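Local coordinates for carboxyvinyl-carboxyphosphonate phosphorylmutase (Bacillus anthracis, PDB 4IQD), which is an enzyme of the phosphoenolpyruvate phosphomutase family, whose members are built on a TIM barrel, at residues Ser278-Tyr281 and Glu282-Tyr286. Numbering follows the deposited sequence.
Sequences SELY and ETISY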
ATOM      1  N   SER A 278      12.670  14.014  -6.716  1.00 34.43           N
ATOM      2  CA  SER A 278      13.830  13.546  -7.456  1.00 30.80           C
ATOM      3  C   SER A 278      14.068  12.072  -7.165  1.00 29.15           C
ATOM      4  O   SER A 278      14.309  11.278  -8.072  1.00 30.14           O
ATOM      5  CB  SER A 278      15.065  14.355  -7.062  1.00 33.33           C
ATOM      6  OG  SER A 278      14.781  15.742  -7.047  1.00 36.86           O
ATOM      7  N   GLU A 279      14.008  11.713  -5.888  1.00 25.97           N
ATOM      8  CA  GLU A 279      14.191  10.331  -5.480  1.00 25.46           C
ATOM      9  C   GLU A 279      13.031   9.495  -5.983  1.00 25.89           C
ATOM     10  O   GLU A 279      13.202   8.335  -6.352  1.00 25.44           O
ATOM     11  CB  GLU A 279      14.295  10.229  -3.960  1.00 26.42           C
ATOM     12  CG  GLU A 279      15.618  10.708  -3.409  1.00 29.53           C
ATOM     13  CD  GLU A 279      15.567  10.971  -1.925  1.00 29.17           C
ATOM     14  OE1 GLU A 279      14.457  11.159  -1.390  1.00 31.72           O
ATOM     15  OE2 GLU A 279      16.640  10.996  -1.292  1.00 28.66           O
ATOM     16  N   LEU A 280      11.849  10.098  -6.000  1.00 27.74           N
ATOM     17  CA  LEU A 280      10.660   9.426  -6.492  1.00 27.34           C
ATOM     18  C   LEU A 280      10.774   9.191  -7.989  1.00 29.98           C
ATOM     19  O   LEU A 280      10.475   8.102  -8.475  1.00 32.43           O
ATOM     20  CB  LEU A 280       9.413  10.249  -6.176  1.00 25.16           C
ATOM     21  CG  LEU A 280       8.101   9.686  -6.717  1.00 24.56           C
ATOM     22  CD1 LEU A 280       7.955   8.215  -6.351  1.00 26.65           C
ATOM     23  CD2 LEU A 280       6.936  10.489  -6.178  1.00 22.98           C
ATOM     24  N   TYR A 281      11.210  10.226  -8.701  1.00 28.45           N
ATOM     25  CA  TYR A 281      11.412  10.179 -10.147  1.00 29.98           C
ATOM     26  C   TYR A 281      12.237   8.961 -10.540  1.00 29.18           C
ATOM     27  O   TYR A 281      11.873   8.210 -11.444  1.00 27.64           O
ATOM     28  CB  TYR A 281      12.110  11.467 -10.602  1.00 33.15           C
ATOM     29  CG  TYR A 281      12.447  11.561 -12.079  1.00 38.24           C
ATOM     30  CD1 TYR A 281      11.639  12.281 -12.952  1.00 39.09           C
ATOM     31  CD2 TYR A 281      13.593  10.964 -12.592  1.00 38.67           C
ATOM     32  CE1 TYR A 281      11.955  12.384 -14.296  1.00 38.45           C
ATOM     33  CE2 TYR A 281      13.911  11.057 -13.933  1.00 38.48           C
ATOM     34  CZ  TYR A 281      13.090  11.766 -14.781  1.00 39.73           C
ATOM     35  OH  TYR A 281      13.410  11.858 -16.115  1.00 41.96           O
ATOM     36  N   GLU A 282      13.345   8.762  -9.839  1.00 31.78           N
ATOM     37  CA  GLU A 282      14.255   7.676 -10.159  1.00 33.63           C
ATOM     38  C   GLU A 282      13.780   6.337  -9.597  1.00 29.79           C
ATOM     39  O   GLU A 282      14.085   5.286 -10.154  1.00 28.58           O
ATOM     40  CB  GLU A 282      15.667   8.004  -9.661  1.00 39.34           C
ATOM     41  CG  GLU A 282      16.749   7.037 -10.127  1.00 45.28           C
ATOM     42  CD  GLU A 282      17.015   7.105 -11.625  1.00 49.98           C
ATOM     43  OE1 GLU A 282      16.474   8.007 -12.302  1.00 51.62           O
ATOM     44  OE2 GLU A 282      17.778   6.253 -12.126  1.00 52.28           O
ATOM     45  N   THR A 283      13.026   6.375  -8.503  1.00 30.32           N
ATOM     46  CA  THR A 283      12.558   5.139  -7.877  1.00 28.53           C
ATOM     47  C   THR A 283      11.522   4.413  -8.727  1.00 27.88           C
ATOM     48  O   THR A 283      11.589   3.195  -8.891  1.00 26.38           O
ATOM     49  CB  THR A 283      11.977   5.383  -6.476  1.00 30.60           C
ATOM     50  OG1 THR A 283      13.015   5.843  -5.606  1.00 33.16           O
ATOM     51  CG2 THR A 283      11.401   4.096  -5.913  1.00 28.84           C
ATOM     52  N   ILE A 284      10.565   5.158  -9.269  1.00 30.25           N
ATOM     53  CA  ILE A 284       9.572   4.560 -10.155  1.00 30.47           C
ATOM     54  C   ILE A 284      10.025   4.613 -11.612  1.00 30.27           C
ATOM     55  O   ILE A 284       9.238   4.368 -12.523  1.00 33.22           O
ATOM     56  CB  ILE A 284       8.187   5.213  -9.996  1.00 31.17           C
ATOM     57  CG1 ILE A 284       8.279   6.721 -10.207  1.00 34.41           C
ATOM     58  CG2 ILE A 284       7.609   4.902  -8.626  1.00 31.22           C
ATOM     59  CD1 ILE A 284       7.001   7.447  -9.895  1.00 39.25           C
ATOM     60  N   SER A 285      11.303   4.931 -11.808  1.00 29.49           N
ATOM     61  CA  SER A 285      11.951   4.898 -13.119  1.00 28.84           C
ATOM     62  C   SER A 285      11.237   5.741 -14.166  1.00 30.52           C
ATOM     63  O   SER A 285      11.063   5.302 -15.303  1.00 33.65           O
ATOM     64  CB  SER A 285      12.070   3.456 -13.623  1.00 29.89           C
ATOM     65  OG  SER A 285      12.726   2.630 -12.678  1.00 29.97           O
ATOM     66  N   TYR A 286      10.829   6.945 -13.783  1.00 28.01           N
ATOM     67  CA  TYR A 286      10.088   7.820 -14.683  1.00 28.33           C
ATOM     68  C   TYR A 286      10.845   8.028 -15.993  1.00 29.44           C
ATOM     69  O   TYR A 286      10.251   8.033 -17.068  1.00 30.17           O
ATOM     70  CB  TYR A 286       9.807   9.161 -14.007  1.00 31.64           C
ATOM     71  CG  TYR A 286       8.883  10.077 -14.785  1.00 39.18           C
ATOM     72  CD1 TYR A 286       7.517  10.101 -14.528  1.00 39.91           C
ATOM     73  CD2 TYR A 286       9.378  10.927 -15.765  1.00 43.58           C
ATOM     74  CE1 TYR A 286       6.672  10.945 -15.233  1.00 42.24           C
ATOM     75  CE2 TYR A 286       8.543  11.769 -16.473  1.00 44.67           C
ATOM     76  CZ  TYR A 286       7.194  11.776 -16.205  1.00 45.61           C
ATOM     77  OH  TYR A 286       6.368  12.617 -16.916  1.00 49.54           O
TER
HETATM   78  O   HOH W   1      13.893   7.811 -13.498  1.00 44.33           O
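A Schellman motif closes helix 277-283, and Tyr281 and Tyr286 meet across it. Tyr286 N donates to Tyr281 O at 2.9 Å, nearly in line with the carbonyl. Ser285, with positive phi (55°), is the C-prime residue. The inner bond, from Ser285 N to Glu282 O, is weak. A water also donates to Tyr281 O and to Glu282 OE1, so this last-turn carbonyl has a second partner.

The turn sets Tyr286 CB over one face of the Tyr281 ring in a CH-pi contact, 3.9 Å from CB to the ring centroid. CB lies nearer the rim than the middle. The two rings are oblique, their planes 37° apart. Tyr281 CE1 comes within 3.3 Å of Tyr286 CD2.

Two residues before Tyr281, Glu279 O takes two hydrogen bonds from Thr283. The backbone N and OG1 reach it from opposite faces of its plane. Thr283 OG1 lies 2.6 Å from Glu279 O, because chi1 of -65° keeps the hydroxyl beside its own backbone N. The bond comes from above the carbonyl plane. Ile284 N makes a nearly straight bond to Leu280 O, while Leu280 CD1 packs on Ile284 CD1 at 3.7 Å.

The motif joins helix 277-283 to helix 286-297, near the C-terminal end of the modelled chain. Tyr281 OH hydrogen-bonds to Glu290 OE1 on that second helix. Leu280, Ile284 and Tyr286 pack respectively on Ala62, Leu66 and Leu69 of the second subunit, while Thr283 rests on helix 39-48 of its own chain.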